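Local atomic coordinates of rifamycin polyketide synthase (Amycolatopsis mediterranei, PDB entry 4LN9), a protein that probably dehydrates a beta-hydroxyacyl polyketide intermediate as the dehydratase domain of the terminal module of the rifamycin polyketide synthase. Residues R226-L239 with W267-L280. Sequence-based numbering, arbitrary orientation.
Sequences RAEAGRFGIHPALL and WNGLRLHAAGASVL
Gly233 and Gly276 join the two segments through one direct backbone hydrogen bond, Gly276 N to Gly233 O (2.8 Å, 166° at the hydrogen), where the loop leading into helix 236-251 meets the connection between strands 263-272 and 279-285. The donor stands 33° out of the carbonyl plane. Gly276 CA passes 3.4 Å from Ala229 O as a CA-H...O contact, and Ala275 CA makes another to Gly233 O. Two waters complete the junction: one links Ala229 O, His235 N and Ala277 O, the other Gly233 O, Ala274 O and Ala277 N. Leu272 reaches over the bare backbone of Gly233, its CD2 a tight 3.4 Å from Gly233 CA, while CD1 meets Ile234 CB at 3.8 Å. CG anti to the backbone N (chi1 -162°) carries the Leu238 side chain to residues 277-280, where CD2 lies 3.3 Å from Ala277 O, CD1 nears Ser278 O, and CG packs 3.7 Å from Leu280 CD1. Toward the outside, Arg226 NH1 gives Ser278 OG a weak, bent bond (3.1 Å), whereas Arg226 NH2 is salt-bridged to Glu223. Glu85 of helix 80-93 accepts from the N-H groups of Gly233 and Ile234. Gly233 O thus takes the Gly276 N-H and a water proton, and water meets the carbonyls of Ala229, Ala274 and Ala277, beside a leucine-rich apolar layer, tying the helix entrance to the strand connection within this double-hotdog fold.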
# COMPACT_ATOMS: atom_id res chain seq x y z
N ARG A 226 -6.97 -8.04 28.15
CA ARG A 226 -8.31 -8.50 27.80
C ARG A 226 -8.94 -7.72 26.65
O ARG A 226 -9.57 -8.30 25.77
CB ARG A 226 -9.22 -8.44 29.03
CG ARG A 226 -10.66 -8.80 28.72
CD ARG A 226 -10.85 -10.30 28.80
NE ARG A 226 -10.72 -10.77 30.19
CZ ARG A 226 -11.36 -11.83 30.66
NH1 ARG A 226 -12.09 -12.58 29.84
NH2 ARG A 226 -11.30 -12.12 31.95
N ALA A 227 -8.91 -6.39 26.75
CA ALA A 227 -9.54 -5.54 25.74
C ALA A 227 -8.89 -5.71 24.38
O ALA A 227 -9.57 -5.80 23.36
CB ALA A 227 -9.49 -4.08 26.18
N GLU A 228 -7.56 -5.77 24.36
CA GLU A 228 -6.81 -6.06 23.14
C GLU A 228 -7.22 -7.40 22.54
O GLU A 228 -7.61 -7.47 21.37
CB GLU A 228 -5.30 -6.05 23.43
CG GLU A 228 -4.71 -4.66 23.59
CD GLU A 228 -4.43 -3.99 22.26
OE1 GLU A 228 -5.40 -3.57 21.59
OE2 GLU A 228 -3.25 -3.88 21.89
N ALA A 229 -7.18 -8.44 23.36
CA ALA A 229 -7.53 -9.80 22.94
C ALA A 229 -8.78 -9.82 22.07
O ALA A 229 -8.86 -10.54 21.08
CB ALA A 229 -7.71 -10.70 24.15
N GLY A 230 -9.77 -9.01 22.44
CA GLY A 230 -11.04 -8.99 21.74
C GLY A 230 -10.94 -8.45 20.32
O GLY A 230 -11.82 -8.70 19.50
N ARG A 231 -9.88 -7.69 20.04
CA ARG A 231 -9.72 -7.09 18.72
C ARG A 231 -8.87 -7.93 17.76
O ARG A 231 -8.74 -7.60 16.58
CB ARG A 231 -9.13 -5.67 18.81
CG ARG A 231 -9.84 -4.73 19.77
CD ARG A 231 -9.21 -3.34 19.73
NE ARG A 231 -9.19 -2.78 18.38
CZ ARG A 231 -8.17 -2.12 17.85
NH1 ARG A 231 -7.06 -1.94 18.55
NH2 ARG A 231 -8.26 -1.63 16.61
N PHE A 232 -8.20 -8.95 18.30
CA PHE A 232 -7.38 -9.86 17.49
C PHE A 232 -8.21 -10.98 16.88
O PHE A 232 -9.27 -11.33 17.41
CB PHE A 232 -6.25 -10.46 18.33
CG PHE A 232 -5.10 -9.53 18.56
CD1 PHE A 232 -4.22 -9.24 17.53
CD2 PHE A 232 -4.84 -9.02 19.82
CE1 PHE A 232 -3.13 -8.41 17.74
CE2 PHE A 232 -3.74 -8.21 20.04
CZ PHE A 232 -2.89 -7.90 19.00
N GLY A 233 -7.68 -11.61 15.84
CA GLY A 233 -8.10 -12.96 15.48
C GLY A 233 -7.83 -13.92 16.62
O GLY A 233 -8.76 -14.44 17.24
N ILE A 234 -6.56 -14.04 16.99
CA ILE A 234 -6.18 -14.56 18.30
C ILE A 234 -4.98 -13.78 18.85
O ILE A 234 -4.05 -13.47 18.10
CB ILE A 234 -5.84 -16.06 18.22
CG1 ILE A 234 -5.61 -16.64 19.62
CG2 ILE A 234 -4.63 -16.29 17.33
CD1 ILE A 234 -5.59 -18.15 19.66
N HIS A 235 -5.09 -13.32 20.09
CA HIS A 235 -4.00 -12.56 20.70
C HIS A 235 -2.72 -13.36 20.69
O HIS A 235 -2.73 -14.55 21.03
CB HIS A 235 -4.36 -12.11 22.11
CG HIS A 235 -3.38 -11.13 22.71
ND1 HIS A 235 -2.07 -11.41 22.85
CD2 HIS A 235 -3.56 -9.85 23.23
CE1 HIS A 235 -1.44 -10.36 23.40
NE2 HIS A 235 -2.36 -9.41 23.66
N PRO A 236 -1.65 -12.80 20.10
CA PRO A 236 -0.42 -13.56 19.95
C PRO A 236 0.09 -14.13 21.27
O PRO A 236 0.76 -15.17 21.27
CB PRO A 236 0.57 -12.51 19.41
CG PRO A 236 -0.29 -11.57 18.64
CD PRO A 236 -1.61 -11.52 19.36
N ALA A 237 -0.23 -13.48 22.38
CA ALA A 237 0.17 -13.98 23.69
C ALA A 237 -0.65 -15.21 24.11
O ALA A 237 -0.12 -16.14 24.70
CB ALA A 237 0.08 -12.89 24.74
N LEU A 238 -1.93 -15.23 23.73
CA LEU A 238 -2.77 -16.40 23.96
C LEU A 238 -2.28 -17.62 23.17
O LEU A 238 -2.10 -18.69 23.74
CB LEU A 238 -4.24 -16.10 23.63
CG LEU A 238 -5.29 -17.05 24.21
CD1 LEU A 238 -5.24 -17.05 25.73
CD2 LEU A 238 -6.68 -16.69 23.71
N LEU A 239 -1.97 -17.42 21.90
CA LEU A 239 -1.45 -18.50 21.07
C LEU A 239 -0.05 -18.93 21.51
O LEU A 239 0.25 -20.12 21.58
CB LEU A 239 -1.45 -18.12 19.59
CG LEU A 239 -1.08 -19.25 18.62
CD1 LEU A 239 -1.98 -20.47 18.85
CD2 LEU A 239 -1.17 -18.78 17.18
N TRP A 267 5.47 -23.40 10.31
CA TRP A 267 4.07 -23.63 10.66
C TRP A 267 3.38 -24.30 9.52
O TRP A 267 3.48 -23.84 8.38
CB TRP A 267 3.38 -22.29 10.93
CG TRP A 267 3.94 -21.53 12.11
CD1 TRP A 267 5.14 -20.83 12.18
CD2 TRP A 267 3.30 -21.32 13.41
NE1 TRP A 267 5.28 -20.22 13.40
CE2 TRP A 267 4.21 -20.50 14.19
CE3 TRP A 267 2.10 -21.73 13.98
CZ2 TRP A 267 3.94 -20.13 15.50
CZ3 TRP A 267 1.82 -21.33 15.29
CH2 TRP A 267 2.72 -20.55 16.03
N ASN A 268 2.54 -25.28 9.82
CA ASN A 268 1.79 -25.97 8.77
C ASN A 268 0.35 -26.21 9.21
O ASN A 268 0.10 -26.72 10.30
CB ASN A 268 2.45 -27.30 8.43
CG ASN A 268 3.82 -27.12 7.80
OD1 ASN A 268 4.85 -27.29 8.46
ND2 ASN A 268 3.84 -26.75 6.53
N GLY A 269 -0.60 -25.75 8.39
CA GLY A 269 -2.01 -26.03 8.62
C GLY A 269 -2.56 -25.34 9.85
O GLY A 269 -3.17 -25.98 10.71
N LEU A 270 -2.41 -24.02 9.91
CA LEU A 270 -3.02 -23.25 10.98
C LEU A 270 -4.36 -22.63 10.60
O LEU A 270 -4.48 -21.95 9.58
CB LEU A 270 -2.07 -22.18 11.52
CG LEU A 270 -2.75 -21.51 12.72
CD1 LEU A 270 -1.99 -21.72 14.03
CD2 LEU A 270 -3.05 -20.03 12.48
N ARG A 271 -5.38 -22.91 11.41
CA ARG A 271 -6.72 -22.38 11.20
C ARG A 271 -7.21 -21.68 12.45
O ARG A 271 -7.22 -22.26 13.53
CB ARG A 271 -7.69 -23.50 10.86
CG ARG A 271 -7.62 -23.97 9.42
CD ARG A 271 -8.52 -25.17 9.22
NE ARG A 271 -8.31 -25.79 7.92
CZ ARG A 271 -7.30 -26.63 7.65
NH1 ARG A 271 -6.46 -26.99 8.61
NH2 ARG A 271 -7.16 -27.12 6.43
N LEU A 272 -7.77 -20.49 12.27
CA LEU A 272 -8.46 -19.80 13.35
C LEU A 272 -9.96 -19.91 13.17
O LEU A 272 -10.48 -19.63 12.09
CB LEU A 272 -8.04 -18.34 13.39
CG LEU A 272 -8.79 -17.50 14.43
CD1 LEU A 272 -8.21 -17.73 15.81
CD2 LEU A 272 -8.75 -16.03 14.06
N HIS A 273 -10.64 -20.47 14.16
CA HIS A 273 -12.03 -20.89 13.98
C HIS A 273 -12.97 -19.92 14.61
O HIS A 273 -14.09 -19.73 14.13
CB HIS A 273 -12.25 -22.28 14.54
CG HIS A 273 -11.40 -23.35 13.90
ND1 HIS A 273 -11.69 -23.87 12.69
CD2 HIS A 273 -10.19 -23.90 14.29
CE1 HIS A 273 -10.73 -24.75 12.34
NE2 HIS A 273 -9.83 -24.80 13.34
N ALA A 274 -12.56 -19.33 15.72
CA ALA A 274 -13.39 -18.36 16.44
C ALA A 274 -12.52 -17.22 16.94
O ALA A 274 -11.47 -17.45 17.53
CB ALA A 274 -14.10 -19.04 17.60
N ALA A 275 -12.93 -15.98 16.67
CA ALA A 275 -12.06 -14.83 16.86
C ALA A 275 -12.17 -14.22 18.26
O ALA A 275 -13.25 -14.18 18.85
CB ALA A 275 -12.33 -13.77 15.80
N GLY A 276 -11.05 -13.70 18.75
CA GLY A 276 -11.08 -12.75 19.86
C GLY A 276 -11.20 -13.40 21.23
O GLY A 276 -11.63 -12.76 22.19
N ALA A 277 -10.75 -14.65 21.33
CA ALA A 277 -10.81 -15.39 22.60
C ALA A 277 -9.80 -14.84 23.62
O ALA A 277 -8.79 -14.26 23.24
CB ALA A 277 -10.57 -16.87 22.36
N SER A 278 -10.03 -15.11 24.90
CA SER A 278 -9.06 -14.73 25.94
C SER A 278 -8.74 -15.84 26.93
O SER A 278 -7.80 -15.73 27.72
CB SER A 278 -9.51 -13.46 26.68
OG SER A 278 -10.84 -13.60 27.15
N VAL A 279 -9.45 -16.96 26.82
CA VAL A 279 -9.25 -18.09 27.71
C VAL A 279 -9.41 -19.38 26.91
O VAL A 279 -10.25 -19.44 26.02
CB VAL A 279 -10.29 -18.08 28.85
CG1 VAL A 279 -10.10 -16.85 29.72
CG2 VAL A 279 -11.70 -18.11 28.27
N LEU A 280 -8.46 -20.30 27.05
CA LEU A 280 -8.49 -21.52 26.24
C LEU A 280 -8.31 -22.76 27.09
O LEU A 280 -7.61 -22.73 28.11
CB LEU A 280 -7.39 -21.48 25.18
CG LEU A 280 -7.40 -20.39 24.10
CD1 LEU A 280 -6.17 -20.54 23.22
CD2 LEU A 280 -8.68 -20.46 23.26
O HOH W 1 -7.80 -13.09 20.99
O HOH W 2 -9.48 -16.24 19.23